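Long-range contacts in cobalamin biosynthesis protein CobN (Mycobacterium tuberculosis, PDB 7C6O), which is the large, catalytic subunit of cobaltochelatase, the enzyme that inserts cobalt into the corrin ring during cobalamin biosynthesis, probably with ATP-driven partner subunits: residues V249-A254 against D318-T323; Q285-T290 against A309-V314. All coordinates share one frame; numbering follows the deposited sequence.

Contact 1 of 2, residues V249-A254 against D318-T323; sequences VTVLAA and DGRIIT
R320 reaches from the 318-323 segment into the bend of 249-254 and donates to two of its backbone carbonyls from the outer edge of its guanidinium group. NH1 of R320 donates to O of V251 at 2.9 Å, and NH2 of R320 donates to O of L252, also at 2.9 Å. Both bonds are bent, with the acceptors slightly tilted from the guanidinium plane and each donor lying above the plane of its carbonyl. A fully extended chain from CG to NE carries the group this far. Q285 bonds to both partners, its OE1 accepting from R320 NH1 and its NE2 donating to V251 O. Segment 249-254 begins on the last residue of strand 246-249 of a mixed sheet and continues as loop, whereas R320 immediately precedes strand 321-331; the parallel strand 283-289 runs between the two. CG2 of V249 packs over one guanidinium face, offset toward its rim, and CA of A253 lies over the opposite one. D318 OD2 accepts a short, nearly straight hydrogen bond from the backbone N-H of A254 through its syn lone pair (N to OD2 2.6 Å, 171°). Its OD1 is bound by W271 NE1. D318 OD2 also lies 3.4 Å from R320 NH2, well out of the guanidinium plane, a purely electrostatic salt bridge.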
ATOM      1  N   VAL A 249     -14.527  13.361 -10.145  1.00 16.20           N
ATOM      2  CA  VAL A 249     -14.083  13.049 -11.497  1.00 15.72           C
ATOM      3  C   VAL A 249     -14.368  11.583 -11.786  1.00 17.83           C
ATOM      4  O   VAL A 249     -14.234  10.722 -10.908  1.00 18.55           O
ATOM      5  CB  VAL A 249     -12.591  13.381 -11.706  1.00 15.81           C
ATOM      6  CG1 VAL A 249     -12.353  14.863 -11.479  1.00 17.05           C
ATOM      7  CG2 VAL A 249     -11.709  12.546 -10.788  1.00 18.19           C
ATOM      8  N   THR A 250     -14.791  11.308 -13.020  1.00 18.14           N
ATOM      9  CA  THR A 250     -15.004   9.946 -13.494  1.00 17.28           C
ATOM     10  C   THR A 250     -14.136   9.645 -14.709  1.00 18.21           C
ATOM     11  O   THR A 250     -14.408   8.691 -15.445  1.00 21.48           O
ATOM     12  CB  THR A 250     -16.481   9.707 -13.819  1.00 20.31           C
ATOM     13  OG1 THR A 250     -16.870  10.523 -14.929  1.00 20.97           O
ATOM     14  CG2 THR A 250     -17.352  10.055 -12.621  1.00 19.87           C
ATOM     15  N   VAL A 251     -13.096  10.443 -14.929  1.00 17.49           N
ATOM     16  CA  VAL A 251     -12.210  10.286 -16.070  1.00 17.06           C
ATOM     17  C   VAL A 251     -10.852   9.784 -15.582  1.00 18.86           C
ATOM     18  O   VAL A 251     -10.565   9.756 -14.386  1.00 17.84           O
ATOM     19  CB  VAL A 251     -12.066  11.598 -16.866  1.00 15.89           C
ATOM     20  CG1 VAL A 251     -13.427  12.056 -17.369  1.00 16.95           C
ATOM     21  CG2 VAL A 251     -11.427  12.673 -15.995  1.00 18.82           C
ATOM     22  N   LEU A 252     -10.008   9.389 -16.534  1.00 19.58           N
ATOM     23  CA  LEU A 252      -8.684   8.866 -16.230  1.00 20.94           C
ATOM     24  C   LEU A 252      -7.783   9.959 -15.656  1.00 17.84           C
ATOM     25  O   LEU A 252      -8.102  11.151 -15.680  1.00 17.17           O
ATOM     26  CB  LEU A 252      -8.047   8.268 -17.487  1.00 24.08           C
ATOM     27  CG  LEU A 252      -8.248   6.778 -17.785  1.00 29.54           C
ATOM     28  CD1 LEU A 252      -9.594   6.273 -17.300  1.00 32.62           C
ATOM     29  CD2 LEU A 252      -8.097   6.532 -19.279  1.00 33.89           C
ATOM     30  N   ALA A 253      -6.629   9.532 -15.140  1.00 18.00           N
ATOM     31  CA  ALA A 253      -5.682  10.461 -14.533  1.00 19.26           C
ATOM     32  C   ALA A 253      -5.158  11.456 -15.563  1.00 20.94           C
ATOM     33  O   ALA A 253      -5.071  11.165 -16.759  1.00 19.35           O
ATOM     34  CB  ALA A 253      -4.514   9.700 -13.902  1.00 16.49           C
ATOM     35  N   ALA A 254      -4.789  12.643 -15.080  1.00 18.59           N
ATOM     36  CA  ALA A 254      -4.441  13.754 -15.953  1.00 21.77           C
ATOM     37  C   ALA A 254      -2.954  14.076 -15.999  1.00 22.39           C
ATOM     38  O   ALA A 254      -2.537  14.854 -16.864  1.00 25.62           O
ATOM     39  CB  ALA A 254      -5.203  15.014 -15.525  1.00 21.31           C
ATOM     40  N   ASP A 318      -2.231  11.574  -9.433  1.00 12.72           N
ATOM     41  CA  ASP A 318      -2.734  12.943  -9.499  1.00 14.49           C
ATOM     42  C   ASP A 318      -3.014  13.554  -8.132  1.00 16.52           C
ATOM     43  O   ASP A 318      -3.299  14.756  -8.060  1.00 17.30           O
ATOM     44  CB  ASP A 318      -4.033  13.005 -10.306  1.00 14.58           C
ATOM     45  CG  ASP A 318      -3.816  12.906 -11.802  1.00 17.19           C
ATOM     46  OD1 ASP A 318      -2.706  12.544 -12.242  1.00 15.70           O
ATOM     47  OD2 ASP A 318      -4.782  13.199 -12.536  1.00 19.87           O
ATOM     48  N   GLY A 319      -2.971  12.769  -7.059  1.00 17.01           N
ATOM     49  CA  GLY A 319      -3.413  13.262  -5.768  1.00 15.13           C
ATOM     50  C   GLY A 319      -4.911  13.233  -5.563  1.00 14.98           C
ATOM     51  O   GLY A 319      -5.426  13.951  -4.699  1.00 17.17           O
ATOM     52  N   ARG A 320      -5.631  12.427  -6.333  1.00 13.82           N
ATOM     53  CA  ARG A 320      -7.074  12.329  -6.186  1.00 14.27           C
ATOM     54  C   ARG A 320      -7.440  11.497  -4.960  1.00 15.45           C
ATOM     55  O   ARG A 320      -6.715  10.579  -4.567  1.00 16.43           O
ATOM     56  CB  ARG A 320      -7.698  11.712  -7.436  1.00 14.33           C
ATOM     57  CG  ARG A 320      -7.558  12.568  -8.682  1.00 15.13           C
ATOM     58  CD  ARG A 320      -8.108  11.851  -9.904  1.00 17.47           C
ATOM     59  NE  ARG A 320      -7.911  12.628 -11.124  1.00 18.63           N
ATOM     60  CZ  ARG A 320      -8.258  12.217 -12.341  1.00 18.10           C
ATOM     61  NH1 ARG A 320      -8.826  11.030 -12.508  1.00 16.90           N
ATOM     62  NH2 ARG A 320      -8.036  12.994 -13.392  1.00 18.28           N
ATOM     63  N   ILE A 321      -8.576  11.837  -4.357  1.00 12.40           N
ATOM     64  CA  ILE A 321      -9.136  11.062  -3.255  1.00 13.06           C
ATOM     65  C   ILE A 321      -9.955   9.914  -3.829  1.00 13.62           C
ATOM     66  O   ILE A 321     -10.856  10.129  -4.649  1.00 15.38           O
ATOM     67  CB  ILE A 321      -9.997  11.957  -2.350  1.00 14.77           C
ATOM     68  CG1 ILE A 321      -9.184  13.150  -1.841  1.00 15.33           C
ATOM     69  CG2 ILE A 321     -10.577  11.161  -1.196  1.00 13.32           C
ATOM     70  CD1 ILE A 321     -10.012  14.164  -1.077  1.00 18.61           C
ATOM     71  N   ILE A 322      -9.651   8.694  -3.400  1.00 15.30           N
ATOM     72  CA  ILE A 322     -10.343   7.502  -3.886  1.00 15.34           C
ATOM     73  C   ILE A 322     -11.597   7.292  -3.046  1.00 13.87           C
ATOM     74  O   ILE A 322     -11.515   7.155  -1.821  1.00 13.76           O
ATOM     75  CB  ILE A 322      -9.425   6.271  -3.828  1.00 14.74           C
ATOM     76  CG1 ILE A 322      -8.113   6.537  -4.575  1.00 13.79           C
ATOM     77  CG2 ILE A 322     -10.136   5.043  -4.377  1.00 12.90           C
ATOM     78  CD1 ILE A 322      -8.296   6.884  -6.032  1.00 14.56           C
ATOM     79  N   THR A 323     -12.757   7.255  -3.687  1.00 13.74           N
ATOM     80  CA  THR A 323     -14.026   7.056  -2.989  1.00 16.34           C
ATOM     81  C   THR A 323     -14.587   5.677  -3.346  1.00 12.99           C
ATOM     82  O   THR A 323     -13.876   4.682  -3.156  1.00 17.22           O
ATOM     83  CB  THR A 323     -14.982   8.210  -3.280  1.00 16.16           C
ATOM     84  OG1 THR A 323     -15.506   8.095  -4.612  1.00 16.38           O
ATOM     85  CG2 THR A 323     -14.271   9.554  -3.120  1.00 17.41           C
TER

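Contact 2 of 2, residues Q285-T290 against A309-V314; sequences QGLCLT and ASQVAV
Q311 extends from helix 305-313 to the backbone of C288 on strand 283-289, pairing its side-chain amide with both the N and O of that residue. The strand belongs to a mixed sheet, and the helix lies in the connection to the next strand, the parallel 321-331, as in a beta-alpha-beta crossover. The axes of strand 285-289 and helix segment 309-313 approach to 9.3 Å and are roughly antiparallel (153°).

Two direct hydrogen bonds make up the polar contact. N of C288 donates to OE1 of Q311 at 2.9 Å, in the carbonyl plane and on a lone pair. NE2 of Q311 returns a bond to O of C288 at 2.8 Å; this acceptor is close to the plane of the glutamine amide, but the donor stands well above the plane of the C288 carbonyl. With both ends engaged, the rotation of the amide is fixed.

Apolar packing is slighter: L287 CD2 meets V312 CG2 at 4.1 Å and also borders Q311 CB. Q311 O, buried without a hydrogen-bond partner in the model, is approached by carbons, Q285 CG at 3.3 Å and L287 CD2 at 3.5 Å. The Q285 chain bends at chi2 (84°); OE1 of its amide accepts from R320 NH1 and its NE2 donates to V251 O.

One water bridges the two segments, donating to G286 O and to Q311 OE1 and accepting from Q285 NE2 at 2.9 Å.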
ATOM      1  N   GLN A 285     -12.141  10.804  -6.875  1.00 16.66           N
ATOM      2  CA  GLN A 285     -12.458   9.845  -7.927  1.00 17.17           C
ATOM      3  C   GLN A 285     -13.737   9.104  -7.554  1.00 18.33           C
ATOM      4  O   GLN A 285     -13.750   8.302  -6.614  1.00 16.68           O
ATOM      5  CB  GLN A 285     -11.308   8.865  -8.140  1.00 16.03           C
ATOM      6  CG  GLN A 285     -11.460   8.018  -9.397  1.00 17.84           C
ATOM      7  CD  GLN A 285     -10.962   8.734 -10.640  1.00 17.01           C
ATOM      8  OE1 GLN A 285     -10.002   9.497 -10.580  1.00 18.22           O
ATOM      9  NE2 GLN A 285     -11.613   8.491 -11.774  1.00 15.24           N
ATOM     10  N   GLY A 286     -14.816   9.384  -8.279  1.00 16.43           N
ATOM     11  CA  GLY A 286     -16.023   8.593  -8.159  1.00 16.60           C
ATOM     12  C   GLY A 286     -15.945   7.418  -9.108  1.00 16.86           C
ATOM     13  O   GLY A 286     -15.872   7.607 -10.325  1.00 15.74           O
ATOM     14  N   LEU A 287     -15.945   6.203  -8.572  1.00 15.33           N
ATOM     15  CA  LEU A 287     -15.657   5.032  -9.386  1.00 15.27           C
ATOM     16  C   LEU A 287     -16.870   4.655 -10.231  1.00 17.92           C
ATOM     17  O   LEU A 287     -18.003   4.631  -9.740  1.00 19.75           O
ATOM     18  CB  LEU A 287     -15.228   3.863  -8.501  1.00 14.51           C
ATOM     19  CG  LEU A 287     -14.056   4.144  -7.553  1.00 15.38           C
ATOM     20  CD1 LEU A 287     -13.763   2.931  -6.690  1.00 14.86           C
ATOM     21  CD2 LEU A 287     -12.810   4.568  -8.327  1.00 18.11           C
ATOM     22  N   CYS A 288     -16.626   4.381 -11.507  1.00 17.75           N
ATOM     23  CA  CYS A 288     -17.641   3.919 -12.450  1.00 17.49           C
ATOM     24  C   CYS A 288     -17.124   2.604 -13.021  1.00 17.93           C
ATOM     25  O   CYS A 288     -16.328   2.604 -13.963  1.00 20.63           O
ATOM     26  CB  CYS A 288     -17.888   4.947 -13.548  1.00 20.27           C
ATOM     27  SG  CYS A 288     -18.462   6.542 -12.945  1.00 23.91           S
ATOM     28  N   LEU A 289     -17.566   1.492 -12.445  1.00 16.12           N
ATOM     29  CA  LEU A 289     -16.965   0.208 -12.771  1.00 17.98           C
ATOM     30  C   LEU A 289     -17.327  -0.219 -14.187  1.00 19.35           C
ATOM     31  O   LEU A 289     -18.459  -0.036 -14.642  1.00 19.08           O
ATOM     32  CB  LEU A 289     -17.409  -0.858 -11.772  1.00 17.91           C
ATOM     33  CG  LEU A 289     -17.115  -0.538 -10.305  1.00 17.83           C
ATOM     34  CD1 LEU A 289     -17.243  -1.787  -9.450  1.00 20.60           C
ATOM     35  CD2 LEU A 289     -15.735   0.084 -10.153  1.00 15.91           C
ATOM     36  N   THR A 290     -16.344  -0.782 -14.888  1.00 17.76           N
ATOM     37  CA  THR A 290     -16.571  -1.398 -16.189  1.00 21.64           C
ATOM     38  C   THR A 290     -17.045  -2.839 -16.071  1.00 26.72           C
ATOM     39  O   THR A 290     -16.899  -3.620 -17.018  1.00 30.17           O
ATOM     40  CB  THR A 290     -15.299  -1.330 -17.038  1.00 20.09           C
ATOM     41  OG1 THR A 290     -14.254  -2.067 -16.396  1.00 22.23           O
ATOM     42  CG2 THR A 290     -14.857   0.111 -17.210  1.00 18.54           C
ATOM     43  N   ALA A 309      -6.208  -0.558 -11.817  1.00 15.44           N
ATOM     44  CA  ALA A 309      -5.119   0.214 -12.404  1.00 15.24           C
ATOM     45  C   ALA A 309      -5.602   1.574 -12.901  1.00 16.63           C
ATOM     46  O   ALA A 309      -4.995   2.607 -12.598  1.00 16.59           O
ATOM     47  CB  ALA A 309      -4.478  -0.576 -13.546  1.00 13.58           C
ATOM     48  N   SER A 310      -6.699   1.596 -13.661  1.00 14.83           N
ATOM     49  CA  SER A 310      -7.083   2.799 -14.392  1.00 14.80           C
ATOM     50  C   SER A 310      -7.898   3.786 -13.567  1.00 14.90           C
ATOM     51  O   SER A 310      -7.840   4.992 -13.834  1.00 16.77           O
ATOM     52  CB  SER A 310      -7.871   2.422 -15.652  1.00 14.97           C
ATOM     53  OG  SER A 310      -9.038   1.690 -15.325  1.00 19.44           O
ATOM     54  N   GLN A 311      -8.663   3.322 -12.577  1.00 15.25           N
ATOM     55  CA  GLN A 311      -9.501   4.222 -11.798  1.00 13.37           C
ATOM     56  C   GLN A 311      -9.023   4.435 -10.370  1.00 16.05           C
ATOM     57  O   GLN A 311      -9.606   5.264  -9.662  1.00 16.16           O
ATOM     58  CB  GLN A 311     -10.949   3.718 -11.770  1.00 13.95           C
ATOM     59  CG  GLN A 311     -11.634   3.787 -13.121  1.00 16.43           C
ATOM     60  CD  GLN A 311     -13.115   3.503 -13.029  1.00 19.92           C
ATOM     61  OE1 GLN A 311     -13.840   4.174 -12.294  1.00 19.51           O
ATOM     62  NE2 GLN A 311     -13.572   2.497 -13.767  1.00 23.29           N
ATOM     63  N   VAL A 312      -7.986   3.726  -9.931  1.00 15.39           N
ATOM     64  CA  VAL A 312      -7.493   3.906  -8.569  1.00 11.16           C
ATOM     65  C   VAL A 312      -5.991   4.162  -8.578  1.00 11.71           C
ATOM     66  O   VAL A 312      -5.540   5.253  -8.214  1.00 14.81           O
ATOM     67  CB  VAL A 312      -7.847   2.694  -7.686  1.00 10.87           C
ATOM     68  CG1 VAL A 312      -7.291   2.886  -6.279  1.00  9.95           C
ATOM     69  CG2 VAL A 312      -9.354   2.506  -7.626  1.00 12.21           C
ATOM     70  N   ALA A 313      -5.205   3.169  -9.008  1.00 13.80           N
ATOM     71  CA  ALA A 313      -3.756   3.227  -8.819  1.00 10.86           C
ATOM     72  C   ALA A 313      -3.137   4.420  -9.541  1.00 15.40           C
ATOM     73  O   ALA A 313      -2.335   5.162  -8.962  1.00 14.96           O
ATOM     74  CB  ALA A 313      -3.109   1.924  -9.290  1.00 12.34           C
ATOM     75  N   VAL A 314      -3.482   4.613 -10.810  1.00 13.45           N
ATOM     76  CA  VAL A 314      -2.910   5.710 -11.588  1.00 13.07           C
ATOM     77  C   VAL A 314      -3.550   7.038 -11.183  1.00 12.35           C
ATOM     78  O   VAL A 314      -2.821   8.029 -11.030  1.00 14.96           O
ATOM     79  CB  VAL A 314      -3.031   5.447 -13.100  1.00 15.91           C
ATOM     80  CG1 VAL A 314      -2.490   6.630 -13.896  1.00 13.64           C
ATOM     81  CG2 VAL A 314      -2.274   4.180 -13.469  1.00 16.30           C
TER
HETATM   82  O   HOH W   1     -13.940   6.821 -12.107  1.00 21.29           O

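How the contacts relate
Following the chain from the N terminus, strand 246-249 ends on the first residue of segment 249-254, which continues as loop and forms the first half of contact 1. After helix 274-277, strand 283-289 enters the sheet beside 246-249, and its segment 285-290 opens contact 2, which closes a short loop when helix 305-313 packs back on it. Only then does the chain reach 318-323 and close contact 1, so contact 2 is nested inside the longer loop. Strand 283-289 separates 246-249 from 321-331 in the sheet, so Q285 of contact 2 joins contact 1 through its backbone: its N and O lie 2.7 Å from I321 O and T323 OG1, respectively, probable hydrogen bonds in both cases.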